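Quinoline 2-oxidoreductase large subunit (Pseudomonas putida, PDB 1T3Q) is the molybdenum-bearing subunit of a xanthine dehydrogenase-family hydroxylase that probably oxidises quinoline at carbon 2, using a molybdopterin cytosine dinucleotide cofactor. Local coordinates at residues B[197-208]-B[278-289]; B[450-461]-B[752-763]. All blocks are in the same frame, centred on the assembly; numbering follows the deposited sequence.

Contact 1 of 2, residues B[197-208]-B[278-289]; sequences SACPMETRGAVA and PVRWIEDRQENF
Two torsions set up the salt bridge between Arg204 and Glu283: Glu283 CG sits between its own backbone N and carbonyl carbon (chi1 86°), while the Arg204 chain bends at chi3 (-56°) to turn its guanidinium back on the carboxylate. The grip is side-on, with Arg204 NE 2.8 Å from Glu283 OE2 and Arg204 NH1 2.8 Å from Glu283 OE1, both oxygens met on their syn side. Glu283 OE2 also takes the backbone N of Arg204, on its anti side, so one carboxylate fixes both ends of the arginine. With an alanine at this position instead of Glu283, the buried guanidinium is likely to lose its close carboxylate mate and Arg204 N its acceptor. Trp281 CH2 lies over one guanidinium face, 3.5 Å from Arg204 CB, and Gly205 CA rests off-centre on the same indole. Thr203 OG1 donates to Glu283 O over 2.6 Å, from above the carbonyl plane, and Thr203 CG2 covers the centre of the Arg285 guanidinium. That group meets Pro200 O end-on through Arg285 NH1 and Arg285 NH2; NH2 also bonds Gly47 O of the small subunit. The loop carrying Met201, which touches the iron-sulfur cluster, runs into strand 205-208; this strand pairs antiparallel with 279-282, through Ala206 with Trp281 and Ala208 with Val279, inside a seven-stranded mixed sheet.

Contact 2 of 2, residues B[450-461]-B[752-763]; sequences RARGKYLGLGVS and AVVAAVNDALAH
His763 stands between two flat groups of the other segment, Arg450 on its face and Tyr455 at its edge, and closes one end of a helix-on-sheet packing. Here helix 752-761 crosses strand 454-461, an outermost strand, within this chain, of a four-stranded mixed sheet. The Arg450 guanidinium lies flat over the imidazole, its CZ above the ring centre and the planes only 10° apart. Tyr455 is turned differently: the histidine points its edge at the phenol face in an offset edge-to-face pair, with planes at 69°. The closest atoms of that pair are Tyr455 CE2 and His763 NE2, 3.7 Å apart. Tyr455 CG is anti to the carbonyl carbon, a setting that lays the ring beside Leu761, whose CD2 approaches Tyr455 CD1 to 3.6 Å, the two side chains crossing at about a right angle.

Further along, close approach depends on small residues. Gly457 and Gly459 face the helix, and a beta carbon on either would collide with its backbone; the CA atoms of Gly459 and Ala756 are just 3.6 Å apart. The methyls of Ala755, Ala756 and Ala760 fill in around the glycines, and Gly459 CA makes a CA-H...O contact with Ala752 O. A water held by Arg450 NE lies within bonding distance of both Leu456 O and Ala760 O, and between the glycines one direct hydrogen bond spans the interface. Asp759 extends with CG anti to its backbone N, bringing the carboxylate alongside the strand. There Asp759 OD2 accepts from Leu458 N at 2.9 Å, on its anti side and tilted out of the carboxylate plane, in a nearly straight bond of 174° at the hydrogen.

How the contacts relate
Contact 1 closes before contact 2 opens, so the two lie in series along the chain, their centres 39 Å apart and their nearest atoms about 16 Å from each other. They share no sheet. The strands of 197-208 and 278-289 belong to a seven-stranded mixed sheet in the first molybdopterin cofactor-binding region; residues 450-461 fall in the second such region and contribute to a separate four-stranded sheet, covered by helix 744-761 from near the C-terminus. Contact 1 thus belongs to the part of the subunit that faces the iron-sulfur cluster and the small and medium chains, whereas contact 2, touched by no other protein chain, joins distant parts of the sequence within the subunit itself.

Contact 1 of 2, residues B[197-208]-B[278-289]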
loop_
_atom_site.group_PDB
_atom_site.type_symbol
_atom_site.label_atom_id
_atom_site.label_comp_id
_atom_site.label_asym_id
_atom_site.label_seq_id
_atom_site.Cartn_x
_atom_site.Cartn_y
_atom_site.Cartn_z
ATOM N N SER B 197 -15.327 15.164 -26.344
ATOM C CA SER B 197 -14.929 14.583 -25.073
ATOM C C SER B 197 -13.456 14.210 -25.182
ATOM O O SER B 197 -13.002 13.813 -26.255
ATOM C CB SER B 197 -15.741 13.312 -24.781
ATOM O OG SER B 197 -15.227 12.648 -23.638
ATOM N N ALA B 198 -12.716 14.347 -24.086
ATOM C CA ALA B 198 -11.300 13.981 -24.082
ATOM C C ALA B 198 -11.249 12.491 -24.417
ATOM O O ALA B 198 -10.272 11.988 -24.980
ATOM C CB ALA B 198 -10.692 14.235 -22.705
ATOM N N CYS B 199 -12.321 11.794 -24.051
ATOM C CA CYS B 199 -12.459 10.364 -24.308
ATOM C C CYS B 199 -11.179 9.542 -24.089
ATOM O O CYS B 199 -10.678 8.884 -25.006
ATOM C CB CYS B 199 -12.986 10.158 -25.741
ATOM S SG CYS B 199 -13.639 8.498 -26.091
ATOM N N PRO B 200 -10.617 9.582 -22.871
ATOM C CA PRO B 200 -9.404 8.801 -22.613
ATOM C C PRO B 200 -9.826 7.330 -22.612
ATOM O O PRO B 200 -10.971 7.031 -22.289
ATOM C CB PRO B 200 -8.977 9.286 -21.230
ATOM C CG PRO B 200 -10.298 9.587 -20.570
ATOM C CD PRO B 200 -11.036 10.321 -21.668
ATOM N N MET B 201 -8.932 6.409 -22.976
ATOM C CA MET B 201 -9.324 4.997 -22.990
ATOM C C MET B 201 -9.693 4.498 -21.594
ATOM O O MET B 201 -10.532 3.606 -21.453
ATOM C CB MET B 201 -8.228 4.124 -23.619
ATOM C CG MET B 201 -8.174 4.241 -25.140
ATOM S SD MET B 201 -9.756 3.830 -25.966
ATOM C CE MET B 201 -10.511 5.471 -26.071
ATOM N N GLU B 202 -9.063 5.060 -20.566
ATOM C CA GLU B 202 -9.406 4.702 -19.190
ATOM C C GLU B 202 -10.344 5.805 -18.702
ATOM O O GLU B 202 -10.005 6.986 -18.777
ATOM C CB GLU B 202 -8.179 4.685 -18.280
ATOM C CG GLU B 202 -8.547 4.509 -16.809
ATOM C CD GLU B 202 -7.448 4.952 -15.867
ATOM O OE1 GLU B 202 -6.952 6.089 -16.020
ATOM O OE2 GLU B 202 -7.083 4.172 -14.967
ATOM N N THR B 203 -11.517 5.430 -18.207
ATOM C CA THR B 203 -12.467 6.424 -17.720
ATOM C C THR B 203 -12.010 6.933 -16.356
ATOM O O THR B 203 -10.967 6.521 -15.846
ATOM C CB THR B 203 -13.872 5.816 -17.570
ATOM O OG1 THR B 203 -13.809 4.697 -16.679
ATOM C CG2 THR B 203 -14.407 5.365 -18.924
ATOM N N ARG B 204 -12.798 7.818 -15.754
ATOM C CA ARG B 204 -12.442 8.349 -14.445
ATOM C C ARG B 204 -12.714 7.328 -13.353
ATOM O O ARG B 204 -13.551 6.436 -13.504
ATOM C CB ARG B 204 -13.230 9.626 -14.150
ATOM C CG ARG B 204 -12.990 10.750 -15.151
ATOM C CD ARG B 204 -13.949 11.899 -14.880
ATOM N NE ARG B 204 -15.338 11.454 -14.905
ATOM C CZ ARG B 204 -16.358 12.178 -14.457
ATOM N NH1 ARG B 204 -17.594 11.695 -14.514
ATOM N NH2 ARG B 204 -16.143 13.383 -13.944
ATOM N N GLY B 205 -11.999 7.469 -12.247
ATOM C CA GLY B 205 -12.180 6.554 -11.143
ATOM C C GLY B 205 -11.465 7.032 -9.901
ATOM O O GLY B 205 -10.524 7.818 -9.977
ATOM N N ALA B 206 -11.926 6.564 -8.751
ATOM C CA ALA B 206 -11.321 6.927 -7.485
ATOM C C ALA B 206 -11.754 5.932 -6.416
ATOM O O ALA B 206 -12.827 5.338 -6.506
ATOM C CB ALA B 206 -11.730 8.347 -7.093
ATOM N N VAL B 207 -10.901 5.745 -5.414
ATOM C CA VAL B 207 -11.179 4.837 -4.312
ATOM C C VAL B 207 -10.755 5.547 -3.037
ATOM O O VAL B 207 -9.620 6.013 -2.928
ATOM C CB VAL B 207 -10.369 3.516 -4.432
ATOM C CG1 VAL B 207 -10.707 2.588 -3.274
ATOM C CG2 VAL B 207 -10.678 2.835 -5.756
ATOM N N ALA B 208 -11.670 5.645 -2.079
ATOM C CA ALA B 208 -11.368 6.303 -0.818
ATOM C C ALA B 208 -11.341 5.304 0.329
ATOM O O ALA B 208 -12.120 4.355 0.362
ATOM C CB ALA B 208 -12.406 7.393 -0.533
ATOM N N PRO B 278 -13.651 0.906 2.535
ATOM C CA PRO B 278 -13.237 1.547 1.284
ATOM C C PRO B 278 -14.405 1.614 0.306
ATOM O O PRO B 278 -15.251 0.716 0.269
ATOM C CB PRO B 278 -12.116 0.632 0.772
ATOM C CG PRO B 278 -11.592 -0.003 2.005
ATOM C CD PRO B 278 -12.852 -0.303 2.787
ATOM N N VAL B 279 -14.458 2.684 -0.475
ATOM C CA VAL B 279 -15.517 2.853 -1.464
ATOM C C VAL B 279 -14.889 3.135 -2.817
ATOM O O VAL B 279 -14.161 4.117 -2.992
ATOM C CB VAL B 279 -16.463 4.008 -1.090
ATOM C CG1 VAL B 279 -17.518 4.181 -2.173
ATOM C CG2 VAL B 279 -17.113 3.725 0.258
ATOM N N ARG B 280 -15.189 2.261 -3.771
ATOM C CA ARG B 280 -14.651 2.334 -5.117
ATOM C C ARG B 280 -15.626 2.875 -6.153
ATOM O O ARG B 280 -16.768 2.415 -6.254
ATOM C CB ARG B 280 -14.192 0.929 -5.528
ATOM C CG ARG B 280 -13.711 0.738 -6.967
ATOM C CD ARG B 280 -13.305 -0.725 -7.105
ATOM N NE ARG B 280 -12.606 -1.084 -8.333
ATOM C CZ ARG B 280 -13.204 -1.450 -9.460
ATOM N NH1 ARG B 280 -12.475 -1.773 -10.518
ATOM N NH2 ARG B 280 -14.527 -1.490 -9.536
ATOM N N TRP B 281 -15.159 3.862 -6.915
ATOM C CA TRP B 281 -15.935 4.463 -7.992
ATOM C C TRP B 281 -15.156 4.340 -9.298
ATOM O O TRP B 281 -14.140 5.007 -9.480
ATOM C CB TRP B 281 -16.197 5.950 -7.729
ATOM C CG TRP B 281 -16.631 6.717 -8.962
ATOM C CD1 TRP B 281 -17.749 6.499 -9.715
ATOM C CD2 TRP B 281 -15.945 7.821 -9.578
ATOM N NE1 TRP B 281 -17.805 7.393 -10.758
ATOM C CE2 TRP B 281 -16.711 8.217 -10.699
ATOM C CE3 TRP B 281 -14.761 8.514 -9.287
ATOM C CZ2 TRP B 281 -16.333 9.278 -11.533
ATOM C CZ3 TRP B 281 -14.383 9.572 -10.114
ATOM C CH2 TRP B 281 -15.169 9.942 -11.226
ATOM N N ILE B 282 -15.626 3.473 -10.189
ATOM C CA ILE B 282 -15.009 3.295 -11.499
ATOM C C ILE B 282 -16.171 3.465 -12.471
ATOM O O ILE B 282 -17.035 2.594 -12.581
ATOM C CB ILE B 282 -14.398 1.881 -11.667
ATOM C CG1 ILE B 282 -13.294 1.657 -10.630
ATOM C CG2 ILE B 282 -13.857 1.718 -13.083
ATOM C CD1 ILE B 282 -12.088 2.581 -10.785
ATOM N N GLU B 283 -16.201 4.595 -13.169
ATOM C CA GLU B 283 -17.298 4.877 -14.087
ATOM C C GLU B 283 -17.188 4.128 -15.404
ATOM O O GLU B 283 -16.089 3.742 -15.820
ATOM C CB GLU B 283 -17.376 6.378 -14.365
ATOM C CG GLU B 283 -16.479 6.855 -15.493
ATOM C CD GLU B 283 -16.498 8.361 -15.661
ATOM O OE1 GLU B 283 -17.518 8.993 -15.306
ATOM O OE2 GLU B 283 -15.496 8.910 -16.169
ATOM N N ASP B 284 -18.328 3.912 -16.054
ATOM C CA ASP B 284 -18.330 3.233 -17.346
ATOM C C ASP B 284 -18.265 4.275 -18.460
ATOM O O ASP B 284 -18.314 5.476 -18.195
ATOM C CB ASP B 284 -19.556 2.320 -17.490
ATOM C CG ASP B 284 -20.880 3.068 -17.414
ATOM O OD1 ASP B 284 -21.831 2.496 -16.841
ATOM O OD2 ASP B 284 -20.985 4.198 -17.933
ATOM N N ARG B 285 -18.154 3.824 -19.705
ATOM C CA ARG B 285 -18.041 4.742 -20.830
ATOM C C ARG B 285 -19.201 5.731 -20.977
ATOM O O ARG B 285 -18.990 6.888 -21.333
ATOM C CB ARG B 285 -17.857 3.956 -22.131
ATOM C CG ARG B 285 -17.624 4.829 -23.361
ATOM C CD ARG B 285 -16.428 5.765 -23.193
ATOM N NE ARG B 285 -15.198 5.053 -22.850
ATOM C CZ ARG B 285 -14.031 5.650 -22.613
ATOM N NH1 ARG B 285 -13.936 6.975 -22.678
ATOM N NH2 ARG B 285 -12.959 4.925 -22.316
ATOM N N GLN B 286 -20.421 5.282 -20.702
ATOM C CA GLN B 286 -21.579 6.164 -20.811
ATOM C C GLN B 286 -21.506 7.296 -19.796
ATOM O O GLN B 286 -21.824 8.442 -20.114
ATOM C CB GLN B 286 -22.873 5.368 -20.625
ATOM C CG GLN B 286 -23.225 4.535 -21.842
ATOM C CD GLN B 286 -22.110 3.578 -22.219
ATOM O OE1 GLN B 286 -21.802 2.658 -21.468
ATOM N NE2 GLN B 286 -21.489 3.799 -23.380
ATOM N N GLU B 287 -21.080 6.976 -18.578
ATOM C CA GLU B 287 -20.963 7.989 -17.536
ATOM C C GLU B 287 -19.880 9.003 -17.895
ATOM O O GLU B 287 -19.974 10.179 -17.526
ATOM C CB GLU B 287 -20.638 7.335 -16.196
ATOM C CG GLU B 287 -21.662 6.298 -15.761
ATOM C CD GLU B 287 -21.303 5.670 -14.441
ATOM O OE1 GLU B 287 -21.887 6.076 -13.414
ATOM O OE2 GLU B 287 -20.429 4.774 -14.423
ATOM N N ASN B 288 -18.848 8.561 -18.615
ATOM C CA ASN B 288 -17.791 9.494 -19.002
ATOM C C ASN B 288 -18.367 10.524 -19.970
ATOM O O ASN B 288 -18.003 11.699 -19.926
ATOM C CB ASN B 288 -16.615 8.769 -19.655
ATOM C CG ASN B 288 -15.373 9.638 -19.730
ATOM O OD1 ASN B 288 -14.650 9.810 -18.735
ATOM N ND2 ASN B 288 -15.127 10.206 -20.896
ATOM N N PHE B 289 -19.265 10.094 -20.848
ATOM C CA PHE B 289 -19.887 11.024 -21.783
ATOM C C PHE B 289 -20.940 11.876 -21.070
ATOM O O PHE B 289 -21.052 13.069 -21.321
ATOM C CB PHE B 289 -20.548 10.280 -22.947
ATOM C CG PHE B 289 -19.577 9.820 -24.003
ATOM C CD1 PHE B 289 -19.408 8.466 -24.267
ATOM C CD2 PHE B 289 -18.818 10.743 -24.716
ATOM C CE1 PHE B 289 -18.490 8.035 -25.226
ATOM C CE2 PHE B 289 -17.896 10.326 -25.678
ATOM C CZ PHE B 289 -17.730 8.969 -25.932
HETATM O O HOH W 1 -16.871 13.556 -21.638
#

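Contact 2 of 2, residues B[450-461]-B[752-763]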
loop_
_atom_site.group_PDB
_atom_site.type_symbol
_atom_site.label_atom_id
_atom_site.label_comp_id
_atom_site.label_asym_id
_atom_site.label_seq_id
_atom_site.Cartn_x
_atom_site.Cartn_y
_atom_site.Cartn_z
ATOM N N ARG B 450 -8.417 16.275 -59.597
ATOM C CA ARG B 450 -9.728 16.672 -60.102
ATOM C C ARG B 450 -10.201 15.675 -61.150
ATOM O O ARG B 450 -11.359 15.261 -61.149
ATOM C CB ARG B 450 -9.662 18.063 -60.738
ATOM C CG ARG B 450 -9.221 19.169 -59.803
ATOM C CD ARG B 450 -10.235 19.423 -58.701
ATOM N NE ARG B 450 -9.753 20.444 -57.775
ATOM C CZ ARG B 450 -9.584 21.723 -58.093
ATOM N NH1 ARG B 450 -9.132 22.579 -57.187
ATOM N NH2 ARG B 450 -9.883 22.149 -59.314
ATOM N N ALA B 451 -9.292 15.297 -62.043
ATOM C CA ALA B 451 -9.597 14.356 -63.115
ATOM C C ALA B 451 -10.093 13.016 -62.583
ATOM O O ALA B 451 -10.672 12.221 -63.326
ATOM C CB ALA B 451 -8.362 14.146 -63.986
ATOM N N ARG B 452 -9.860 12.764 -61.300
ATOM C CA ARG B 452 -10.299 11.518 -60.682
ATOM C C ARG B 452 -11.473 11.749 -59.740
ATOM O O ARG B 452 -11.823 10.872 -58.948
ATOM C CB ARG B 452 -9.151 10.870 -59.907
ATOM N N GLY B 453 -12.074 12.932 -59.826
ATOM C CA GLY B 453 -13.205 13.244 -58.970
ATOM C C GLY B 453 -12.826 13.362 -57.505
ATOM O O GLY B 453 -13.609 13.007 -56.620
ATOM N N LYS B 454 -11.619 13.861 -57.249
ATOM C CA LYS B 454 -11.128 14.031 -55.885
ATOM C C LYS B 454 -10.730 15.484 -55.656
ATOM O O LYS B 454 -10.052 16.090 -56.487
ATOM C CB LYS B 454 -9.910 13.137 -55.645
ATOM C CG LYS B 454 -10.147 11.649 -55.874
ATOM C CD LYS B 454 -11.022 11.046 -54.791
ATOM C CE LYS B 454 -11.075 9.530 -54.921
ATOM N NZ LYS B 454 -11.793 8.910 -53.778
ATOM N N TYR B 455 -11.153 16.041 -54.527
ATOM C CA TYR B 455 -10.828 17.420 -54.182
ATOM C C TYR B 455 -9.673 17.403 -53.182
ATOM O O TYR B 455 -9.846 16.999 -52.035
ATOM C CB TYR B 455 -12.044 18.102 -53.555
ATOM C CG TYR B 455 -13.262 18.165 -54.454
ATOM C CD1 TYR B 455 -14.547 18.122 -53.916
ATOM C CD2 TYR B 455 -13.131 18.296 -55.836
ATOM C CE1 TYR B 455 -15.675 18.210 -54.735
ATOM C CE2 TYR B 455 -14.247 18.387 -56.662
ATOM C CZ TYR B 455 -15.516 18.344 -56.105
ATOM O OH TYR B 455 -16.621 18.437 -56.922
ATOM N N LEU B 456 -8.494 17.832 -53.617
ATOM C CA LEU B 456 -7.331 17.840 -52.742
ATOM C C LEU B 456 -7.132 19.249 -52.196
ATOM O O LEU B 456 -7.291 20.227 -52.923
ATOM C CB LEU B 456 -6.092 17.393 -53.521
ATOM C CG LEU B 456 -4.978 16.708 -52.728
ATOM C CD1 LEU B 456 -5.490 15.385 -52.156
ATOM C CD2 LEU B 456 -3.787 16.461 -53.645
ATOM N N GLY B 457 -6.789 19.350 -50.917
ATOM C CA GLY B 457 -6.593 20.658 -50.317
ATOM C C GLY B 457 -5.446 20.704 -49.326
ATOM O O GLY B 457 -5.197 19.742 -48.602
ATOM N N LEU B 458 -4.741 21.831 -49.308
ATOM C CA LEU B 458 -3.625 22.041 -48.404
ATOM C C LEU B 458 -4.053 23.057 -47.359
ATOM O O LEU B 458 -4.614 24.096 -47.699
ATOM C CB LEU B 458 -2.416 22.592 -49.166
ATOM C CG LEU B 458 -1.245 23.063 -48.295
ATOM C CD1 LEU B 458 -0.623 21.877 -47.577
ATOM C CD2 LEU B 458 -0.204 23.757 -49.168
ATOM N N GLY B 459 -3.792 22.754 -46.094
ATOM C CA GLY B 459 -4.153 23.668 -45.027
ATOM C C GLY B 459 -2.928 24.021 -44.212
ATOM O O GLY B 459 -2.116 23.149 -43.900
ATOM N N VAL B 460 -2.790 25.298 -43.863
ATOM C CA VAL B 460 -1.643 25.750 -43.089
ATOM C C VAL B 460 -2.053 26.387 -41.771
ATOM O O VAL B 460 -3.053 27.102 -41.696
ATOM C CB VAL B 460 -0.804 26.773 -43.890
ATOM C CG1 VAL B 460 0.350 27.302 -43.035
ATOM C CG2 VAL B 460 -0.264 26.116 -45.144
ATOM N N SER B 461 -1.277 26.108 -40.732
ATOM C CA SER B 461 -1.526 26.672 -39.413
ATOM C C SER B 461 -0.205 26.947 -38.710
ATOM O O SER B 461 0.596 26.037 -38.504
ATOM C CB SER B 461 -2.362 25.711 -38.564
ATOM O OG SER B 461 -2.496 26.207 -37.244
ATOM N N ALA B 752 -5.117 23.327 -39.239
ATOM C CA ALA B 752 -4.545 22.849 -40.496
ATOM C C ALA B 752 -5.547 22.008 -41.283
ATOM O O ALA B 752 -5.644 22.139 -42.504
ATOM C CB ALA B 752 -3.275 22.034 -40.221
ATOM N N VAL B 753 -6.290 21.147 -40.590
ATOM C CA VAL B 753 -7.274 20.299 -41.257
ATOM C C VAL B 753 -8.457 21.109 -41.787
ATOM O O VAL B 753 -8.879 20.927 -42.933
ATOM C CB VAL B 753 -7.814 19.190 -40.321
ATOM C CG1 VAL B 753 -8.827 18.327 -41.076
ATOM C CG2 VAL B 753 -6.667 18.325 -39.809
ATOM N N VAL B 754 -9.000 21.997 -40.958
ATOM C CA VAL B 754 -10.120 22.819 -41.400
ATOM C C VAL B 754 -9.673 23.664 -42.590
ATOM O O VAL B 754 -10.397 23.789 -43.585
ATOM C CB VAL B 754 -10.619 23.755 -40.272
ATOM C CG1 VAL B 754 -11.673 24.712 -40.819
ATOM C CG2 VAL B 754 -11.217 22.924 -39.145
ATOM N N ALA B 755 -8.474 24.239 -42.493
ATOM C CA ALA B 755 -7.951 25.048 -43.589
ATOM C C ALA B 755 -7.810 24.182 -44.841
ATOM O O ALA B 755 -8.083 24.635 -45.945
ATOM C CB ALA B 755 -6.593 25.652 -43.213
ATOM N N ALA B 756 -7.398 22.931 -44.658
ATOM C CA ALA B 756 -7.227 22.018 -45.789
ATOM C C ALA B 756 -8.544 21.736 -46.504
ATOM O O ALA B 756 -8.613 21.769 -47.730
ATOM C CB ALA B 756 -6.594 20.711 -45.316
ATOM N N VAL B 757 -9.592 21.447 -45.743
ATOM C CA VAL B 757 -10.890 21.178 -46.344
ATOM C C VAL B 757 -11.354 22.393 -47.141
ATOM O O VAL B 757 -11.849 22.267 -48.259
ATOM C CB VAL B 757 -11.941 20.836 -45.266
ATOM C CG1 VAL B 757 -13.337 20.826 -45.877
ATOM C CG2 VAL B 757 -11.623 19.472 -44.657
ATOM N N ASN B 758 -11.186 23.575 -46.560
ATOM C CA ASN B 758 -11.590 24.798 -47.237
ATOM C C ASN B 758 -10.790 25.038 -48.511
ATOM O O ASN B 758 -11.334 25.497 -49.514
ATOM C CB ASN B 758 -11.469 25.977 -46.280
ATOM C CG ASN B 758 -12.674 26.089 -45.366
ATOM O OD1 ASN B 758 -13.720 26.592 -45.769
ATOM N ND2 ASN B 758 -12.540 25.595 -44.139
ATOM N N ASP B 759 -9.503 24.714 -48.481
ATOM C CA ASP B 759 -8.670 24.885 -49.665
ATOM C C ASP B 759 -9.164 23.931 -50.747
ATOM O O ASP B 759 -9.216 24.282 -51.925
ATOM C CB ASP B 759 -7.209 24.571 -49.352
ATOM C CG ASP B 759 -6.285 24.882 -50.520
ATOM O OD1 ASP B 759 -6.252 26.055 -50.942
ATOM O OD2 ASP B 759 -5.603 23.960 -51.016
ATOM N N ALA B 760 -9.536 22.723 -50.332
ATOM C CA ALA B 760 -10.017 21.704 -51.258
ATOM C C ALA B 760 -11.295 22.120 -51.975
ATOM O O ALA B 760 -11.475 21.830 -53.159
ATOM C CB ALA B 760 -10.250 20.385 -50.507
ATOM N N LEU B 761 -12.177 22.806 -51.257
ATOM C CA LEU B 761 -13.454 23.229 -51.818
ATOM C C LEU B 761 -13.491 24.674 -52.307
ATOM O O LEU B 761 -14.508 25.131 -52.832
ATOM C CB LEU B 761 -14.555 23.021 -50.775
ATOM C CG LEU B 761 -14.674 21.602 -50.211
ATOM C CD1 LEU B 761 -15.706 21.574 -49.098
ATOM C CD2 LEU B 761 -15.050 20.640 -51.326
ATOM N N ALA B 762 -12.384 25.389 -52.141
ATOM C CA ALA B 762 -12.314 26.786 -52.556
ATOM C C ALA B 762 -12.774 27.028 -53.994
ATOM O O ALA B 762 -13.502 27.979 -54.259
ATOM C CB ALA B 762 -10.897 27.313 -52.367
ATOM N N HIS B 763 -12.363 26.167 -54.919
ATOM C CA HIS B 763 -12.739 26.347 -56.317
ATOM C C HIS B 763 -14.247 26.294 -56.568
ATOM O O HIS B 763 -14.722 26.742 -57.613
ATOM C CB HIS B 763 -12.022 25.320 -57.205
ATOM C CG HIS B 763 -12.530 23.920 -57.057
ATOM N ND1 HIS B 763 -12.341 23.173 -55.913
ATOM C CD2 HIS B 763 -13.207 23.124 -57.918
ATOM C CE1 HIS B 763 -12.878 21.978 -56.077
ATOM N NE2 HIS B 763 -13.411 21.921 -57.286
HETATM O O HOH W 2 -9.520 20.677 -54.829
HETATM O O HOH W 3 -15.197 20.448 -59.204
#